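Side-chain contacts in EST1E (Clostridium proteoclasticum, PDB 2WTM), which hydrolyses ester bonds as a promiscuous feruloyl esterase of a rumen bacterium, and probably belongs to the alpha/beta-hydrolase superfamily: residues 17-20 and 26-29; 91-96 and 100-105. All blocks are in the same frame, centred on the assembly; numbering follows the deposited sequence.

Contact 1: 17-20 and 26-29; sequences LDMP and KCPL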
ATOM      1  N   LEU A  17       4.459  23.778   9.052  1.00 15.26           N
ATOM      2  CA  LEU A  17       5.694  23.658   9.784  1.00 17.77           C
ATOM      3  C   LEU A  17       5.679  24.711  10.887  1.00 17.49           C
ATOM      4  O   LEU A  17       5.525  25.922  10.592  1.00 18.47           O
ATOM      5  CB  LEU A  17       6.875  23.899   8.839  1.00 18.05           C
ATOM      6  CG  LEU A  17       8.264  23.887   9.473  1.00 18.70           C
ATOM      7  CD1 LEU A  17       8.628  22.594  10.198  1.00 19.39           C
ATOM      8  CD2 LEU A  17       9.294  24.203   8.347  1.00 22.70           C
ATOM      9  N   ASP A  18       5.817  24.266  12.130  1.00 16.79           N
ATOM     10  CA  ASP A  18       5.895  25.185  13.276  1.00 16.91           C
ATOM     11  C   ASP A  18       7.160  24.951  14.006  1.00 17.86           C
ATOM     12  O   ASP A  18       7.528  23.821  14.343  1.00 14.88           O
ATOM     13  CB  ASP A  18       4.741  25.001  14.219  1.00 17.82           C
ATOM     14  CG  ASP A  18       3.445  25.498  13.650  1.00 21.25           C
ATOM     15  OD1 ASP A  18       3.112  26.723  13.780  1.00 21.41           O
ATOM     16  OD2 ASP A  18       2.748  24.669  13.033  1.00 19.37           O
ATOM     17  N   MET A  19       7.880  26.059  14.257  1.00 19.22           N
ATOM     18  CA  MET A  19       9.180  26.003  14.892  1.00 19.41           C
ATOM     19  C   MET A  19       9.092  26.352  16.372  1.00 19.46           C
ATOM     20  O   MET A  19       8.156  27.013  16.782  1.00 20.94           O
ATOM     21  CB  MET A  19      10.137  26.988  14.234  1.00 19.49           C
ATOM     22  CG  MET A  19      10.405  26.704  12.743  1.00 20.86           C
ATOM     23  SD  MET A  19      11.229  25.149  12.358  1.00 24.17           S
ATOM     24  CE  MET A  19      12.730  25.186  13.195  1.00 25.37           C
ATOM     25  N   PRO A  20      10.056  25.876  17.165  1.00 20.97           N
ATOM     26  CA  PRO A  20      10.082  26.350  18.562  1.00 23.73           C
ATOM     27  C   PRO A  20      10.316  27.849  18.549  1.00 26.58           C
ATOM     28  O   PRO A  20      10.888  28.353  17.596  1.00 25.76           O
ATOM     29  CB  PRO A  20      11.247  25.599  19.173  1.00 23.25           C
ATOM     30  CG  PRO A  20      11.455  24.450  18.334  1.00 23.10           C
ATOM     31  CD  PRO A  20      11.077  24.878  16.931  1.00 19.48           C
ATOM     32  N   LYS A  26      19.168  24.390  14.917  1.00 30.28           N
ATOM     33  CA  LYS A  26      19.035  22.936  14.919  1.00 28.28           C
ATOM     34  C   LYS A  26      18.016  22.516  15.982  1.00 26.75           C
ATOM     35  O   LYS A  26      18.034  22.998  17.129  1.00 26.35           O
ATOM     36  CB  LYS A  26      20.372  22.246  15.187  1.00 29.99           C
ATOM     37  CG  LYS A  26      21.313  22.168  13.996  1.00 33.17           C
ATOM     38  CD  LYS A  26      20.930  20.990  13.090  1.00 36.38           C
ATOM     39  CE  LYS A  26      22.034  20.616  12.149  1.00 38.02           C
ATOM     40  NZ  LYS A  26      22.333  21.767  11.276  1.00 40.36           N
ATOM     41  N   CYS A  27      17.096  21.608  15.610  1.00 23.25           N
ATOM     42  CA  CYS A  27      16.167  21.071  16.582  1.00 20.46           C
ATOM     43  C   CYS A  27      15.532  19.793  16.014  1.00 18.54           C
ATOM     44  O   CYS A  27      15.601  19.562  14.794  1.00 18.69           O
ATOM     45  CB  CYS A  27      15.048  22.048  16.900  1.00 20.54           C
ATOM     46  SG  CYS A  27      14.088  22.619  15.525  1.00 18.86           S
ATOM     47  N   PRO A  28      14.934  18.986  16.905  1.00 17.94           N
ATOM     48  CA  PRO A  28      14.182  17.809  16.421  1.00 17.12           C
ATOM     49  C   PRO A  28      12.906  18.215  15.710  1.00 17.19           C
ATOM     50  O   PRO A  28      12.431  19.342  15.838  1.00 15.26           O
ATOM     51  CB  PRO A  28      13.849  17.045  17.690  1.00 17.85           C
ATOM     52  CG  PRO A  28      14.716  17.636  18.770  1.00 19.49           C
ATOM     53  CD  PRO A  28      14.892  19.072  18.378  1.00 17.62           C
ATOM     54  N   LEU A  29      12.294  17.285  14.976  1.00 15.19           N
ATOM     55  CA  LEU A  29      11.064  17.561  14.227  1.00 15.00           C
ATOM     56  C   LEU A  29      10.106  16.362  14.454  1.00 14.36           C
ATOM     57  O   LEU A  29      10.543  15.203  14.329  1.00 14.77           O
ATOM     58  CB  LEU A  29      11.347  17.629  12.757  1.00 15.05           C
ATOM     59  CG  LEU A  29      10.106  17.724  11.885  1.00 17.20           C
ATOM     60  CD1 LEU A  29       9.717  19.096  11.821  1.00 20.44           C
ATOM     61  CD2 LEU A  29      10.316  17.193  10.485  1.00 20.17           C
TER
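Cys-27 supplies the bump of this contact and Met-19 and Pro-20 the hollow that receives it. The thiol sits between its own backbone N and carbonyl carbon (chi1 56°), and from there SG reaches across to the other segment. Its two neighbours are the methyl CE of Met-19, 3.7 Å from SG, and the ring carbon CD of Pro-20, 4.0 Å from the same sulfur. Met-19 can form its part of the hollow because its chain is bent at both chi2 and chi3, which folds CE back toward the cysteine. Strands 11-18 and 27-33 are not neighbours in the central sheet of this alpha/beta-hydrolase-type fold: strand 58-62 runs between them, and Ala-58 touches Met-19, Cys-27 and Leu-29. The two segments thus meet through side chains that pack beside Ala-58, and Phe-98 adds to the packing around Leu-17, Met-19 and Cys-27. Farther along, two leucines meet by single branches, CD1 of Leu-17 lying 4.0 Å from CD1 of Leu-29. Their side chains cross at about a right angle, and each has CG anti to the backbone N, a placement that brings each CD1 toward the other segment.

Contact 2: 91-96 and 100-105; sequences DYAKKL and TDIYMA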
ATOM      1  N   ASP A  91      10.410  12.162   3.511  1.00 11.68           N
ATOM      2  CA  ASP A  91      11.479  12.480   2.523  1.00 12.40           C
ATOM      3  C   ASP A  91      11.710  13.984   2.467  1.00 13.41           C
ATOM      4  O   ASP A  91      12.866  14.429   2.238  1.00 13.05           O
ATOM      5  CB  ASP A  91      11.188  11.850   1.142  1.00 12.19           C
ATOM      6  CG  ASP A  91      11.373  10.323   1.166  1.00 13.02           C
ATOM      7  OD1 ASP A  91      11.989   9.820   2.130  1.00 15.78           O
ATOM      8  OD2 ASP A  91      10.865   9.709   0.192  1.00 13.92           O
ATOM      9  N   TYR A  92      10.654  14.749   2.629  1.00 14.25           N
ATOM     10  CA  TYR A  92      10.739  16.223   2.646  1.00 14.21           C
ATOM     11  C   TYR A  92      11.500  16.640   3.906  1.00 14.15           C
ATOM     12  O   TYR A  92      12.429  17.474   3.861  1.00 16.26           O
ATOM     13  CB  TYR A  92       9.337  16.840   2.634  1.00 14.90           C
ATOM     14  CG  TYR A  92       9.349  18.334   2.865  1.00 16.83           C
ATOM     15  CD1 TYR A  92       9.623  19.160   1.825  1.00 21.68           C
ATOM     16  CD2 TYR A  92       9.143  18.846   4.099  1.00 21.05           C
ATOM     17  CE1 TYR A  92       9.684  20.579   2.053  1.00 22.63           C
ATOM     18  CE2 TYR A  92       9.189  20.216   4.333  1.00 21.22           C
ATOM     19  CZ  TYR A  92       9.467  21.038   3.316  1.00 23.40           C
ATOM     20  OH  TYR A  92       9.504  22.410   3.573  1.00 28.70           O
ATOM     21  N   ALA A  93      11.107  16.086   5.040  1.00 12.93           N
ATOM     22  CA  ALA A  93      11.710  16.425   6.338  1.00 13.28           C
ATOM     23  C   ALA A  93      13.203  16.115   6.403  1.00 16.55           C
ATOM     24  O   ALA A  93      13.989  16.837   7.037  1.00 15.49           O
ATOM     25  CB  ALA A  93      10.958  15.671   7.461  1.00 14.07           C
ATOM     26  N   LYS A  94      13.618  15.005   5.791  1.00 15.50           N
ATOM     27  CA  LYS A  94      15.040  14.574   5.817  1.00 18.28           C
ATOM     28  C   LYS A  94      15.935  15.595   5.043  1.00 19.56           C
ATOM     29  O   LYS A  94      17.152  15.571   5.154  1.00 22.49           O
ATOM     30  CB  LYS A  94      15.177  13.213   5.167  1.00 17.97           C
ATOM     31  CG  LYS A  94      14.700  12.098   5.994  1.00 19.82           C
ATOM     32  CD  LYS A  94      14.627  10.798   5.165  1.00 21.15           C
ATOM     33  CE  LYS A  94      15.974  10.126   5.037  1.00 23.47           C
ATOM     34  NZ  LYS A  94      15.931   8.966   4.048  1.00 24.39           N
ATOM     35  N   LYS A  95      15.331  16.433   4.235  1.00 20.81           N
ATOM     36  CA  LYS A  95      16.063  17.495   3.517  1.00 22.81           C
ATOM     37  C   LYS A  95      16.123  18.828   4.226  1.00 23.62           C
ATOM     38  O   LYS A  95      16.743  19.779   3.727  1.00 23.98           O
ATOM     39  CB  LYS A  95      15.465  17.651   2.140  1.00 22.87           C
ATOM     40  CG  LYS A  95      15.797  16.377   1.294  1.00 26.00           C
ATOM     41  CD  LYS A  95      15.169  16.425  -0.070  1.00 28.59           C
ATOM     42  CE  LYS A  95      16.005  17.284  -1.006  1.00 37.62           C
ATOM     43  NZ  LYS A  95      15.185  18.258  -1.839  1.00 42.55           N
ATOM     44  N   LEU A  96      15.469  18.936   5.377  1.00 23.78           N
ATOM     45  CA  LEU A  96      15.451  20.212   6.091  1.00 23.67           C
ATOM     46  C   LEU A  96      16.758  20.319   6.869  1.00 23.23           C
ATOM     47  O   LEU A  96      17.054  19.491   7.687  1.00 21.66           O
ATOM     48  CB  LEU A  96      14.229  20.276   7.016  1.00 23.78           C
ATOM     49  CG  LEU A  96      12.870  20.360   6.283  1.00 23.20           C
ATOM     50  CD1 LEU A  96      11.715  20.370   7.273  1.00 22.00           C
ATOM     51  CD2 LEU A  96      12.825  21.551   5.371  1.00 26.24           C
ATOM     52  N   THR A 100      17.421  17.731  13.381  1.00 18.81           N
ATOM     53  CA  THR A 100      18.251  16.739  13.994  1.00 19.01           C
ATOM     54  C   THR A 100      17.616  15.346  13.871  1.00 19.16           C
ATOM     55  O   THR A 100      17.813  14.655  12.872  1.00 21.77           O
ATOM     56  CB  THR A 100      18.609  17.100  15.455  1.00 18.14           C
ATOM     57  OG1 THR A 100      17.457  17.210  16.302  1.00 18.68           O
ATOM     58  CG2 THR A 100      19.379  18.448  15.467  1.00 21.78           C
ATOM     59  N   ASP A 101      16.852  14.958  14.868  1.00 17.25           N
ATOM     60  CA  ASP A 101      16.128  13.694  14.846  1.00 16.00           C
ATOM     61  C   ASP A 101      14.659  13.914  14.404  1.00 15.44           C
ATOM     62  O   ASP A 101      14.055  14.954  14.660  1.00 17.05           O
ATOM     63  CB  ASP A 101      16.135  13.065  16.205  1.00 16.00           C
ATOM     64  CG  ASP A 101      17.530  12.844  16.767  1.00 18.28           C
ATOM     65  OD1 ASP A 101      18.295  12.083  16.121  1.00 23.63           O
ATOM     66  OD2 ASP A 101      17.821  13.403  17.854  1.00 22.97           O
ATOM     67  N   ILE A 102      14.048  12.856  13.807  1.00 12.94           N
ATOM     68  CA  ILE A 102      12.648  12.948  13.383  1.00 13.24           C
ATOM     69  C   ILE A 102      11.812  11.984  14.227  1.00 12.97           C
ATOM     70  O   ILE A 102      12.279  10.865  14.508  1.00 12.73           O
ATOM     71  CB  ILE A 102      12.496  12.603  11.879  1.00 12.90           C
ATOM     72  CG1 ILE A 102      13.405  13.558  11.063  1.00 14.67           C
ATOM     73  CG2 ILE A 102      11.037  12.637  11.413  1.00 13.84           C
ATOM     74  CD1 ILE A 102      13.454  13.240   9.605  1.00 15.77           C
ATOM     75  N   TYR A 103      10.647  12.443  14.669  1.00 11.88           N
ATOM     76  CA  TYR A 103       9.726  11.647  15.446  1.00 12.59           C
ATOM     77  C   TYR A 103       8.395  11.568  14.718  1.00 12.12           C
ATOM     78  O   TYR A 103       8.162  12.333  13.830  1.00  9.18           O
ATOM     79  CB  TYR A 103       9.499  12.303  16.789  1.00 12.97           C
ATOM     80  CG  TYR A 103      10.744  12.370  17.649  1.00 13.72           C
ATOM     81  CD1 TYR A 103      10.987  11.397  18.603  1.00 15.19           C
ATOM     82  CD2 TYR A 103      11.644  13.434  17.569  1.00 15.49           C
ATOM     83  CE1 TYR A 103      12.118  11.457  19.427  1.00 16.20           C
ATOM     84  CE2 TYR A 103      12.778  13.492  18.415  1.00 16.51           C
ATOM     85  CZ  TYR A 103      12.989  12.503  19.311  1.00 18.08           C
ATOM     86  OH  TYR A 103      14.089  12.489  20.201  1.00 18.79           O
ATOM     87  N   MET A 104       7.514  10.660  15.122  1.00 10.67           N
ATOM     88  CA  MET A 104       6.179  10.611  14.583  1.00 10.28           C
ATOM     89  C   MET A 104       5.145  10.533  15.691  1.00 10.87           C
ATOM     90  O   MET A 104       5.292   9.846  16.688  1.00 11.37           O
ATOM     91  CB  MET A 104       5.944   9.426  13.665  1.00  9.76           C
ATOM     92  CG  MET A 104       6.651   9.496  12.352  1.00  9.65           C
ATOM     93  SD  MET A 104       6.319   7.949  11.392  1.00 11.16           S
ATOM     94  CE  MET A 104       7.063   8.352   9.869  1.00 13.75           C
ATOM     95  N   ALA A 105       4.013  11.171  15.413  1.00  9.18           N
ATOM     96  CA  ALA A 105       2.799  11.114  16.311  1.00 10.82           C
ATOM     97  C   ALA A 105       1.559  11.174  15.401  1.00 11.80           C
ATOM     98  O   ALA A 105       1.603  11.699  14.300  1.00 11.16           O
ATOM     99  CB  ALA A 105       2.768  12.320  17.323  1.00 11.24           C
TER
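One methyl group, CD1 of Ile-102, makes both side-chain contacts between segment 91-96, on helix 79-93, and strand 99-107. It fits into the angle formed by CB of Ala-93, 4.1 Å from CD1, and the methylene CG of Lys-94, 4.0 Å from it. Ile-102 has CD1 anti to CA across the CB-CG1 bond (chi2 174°), which carries this terminal methyl away from the strand toward the helix. CB of Ala-93 points toward the strand, and CA of Ala-93 lies 7.9 Å from CA of Ile-102. Here the contact is compact, apolar and buried. Lys-94 marks the change to the looser side. Only the root of its chain joins the packing, crossing the isoleucine at about a right angle; the bend at chi3 (81°) and the remaining methylenes then take the amino group away from the strand. There NZ forms a salt bridge with Asp-158 of the second subunit, so a single residue serves the core at its base and the dimer interface at its end. Close by, Asp-91 OD2 is hydrogen-bonded to Asn-171 of that subunit. Residues Ala-93 to Leu-96 form a type I turn, closed by Leu-96 N donating to Ala-93 O. Helix 79-93 is the connection of a beta-alpha-beta crossover from strand 58-62 to the parallel strand 99-107, passing strand 27-33 between them: Ala-93 also rests on Leu-29 of strand 27-33, and Ile-102 on Ile-31 of that strand and Ile-125 of strand 125-131, while on the opposite face of strand 99-107 Tyr-103 packs against helix 234-249.

In the fold
Contact 1 closes before contact 2 opens along the chain, and their centres lie about 10 Å apart on the same side of the chain's centre. They share the central mixed sheet, where strands 27-33 and 99-107 are parallel neighbours. Leu-29 joins them directly: its backbone probably exchanges hydrogen bonds with Asp-101 and Tyr-103. Contact 2 joins helix 79-93 to strand 99-107, two places beyond strand 58-62 in the sheet. Gly-106, near the end of strand 99-107, and Ser-108 just after it fit the nucleophile elbow of an alpha/beta hydrolase. Only contact 2 includes the strand that runs to this probable elbow; contact 1 lies on strands 11-18 and 27-33 of the same sheet.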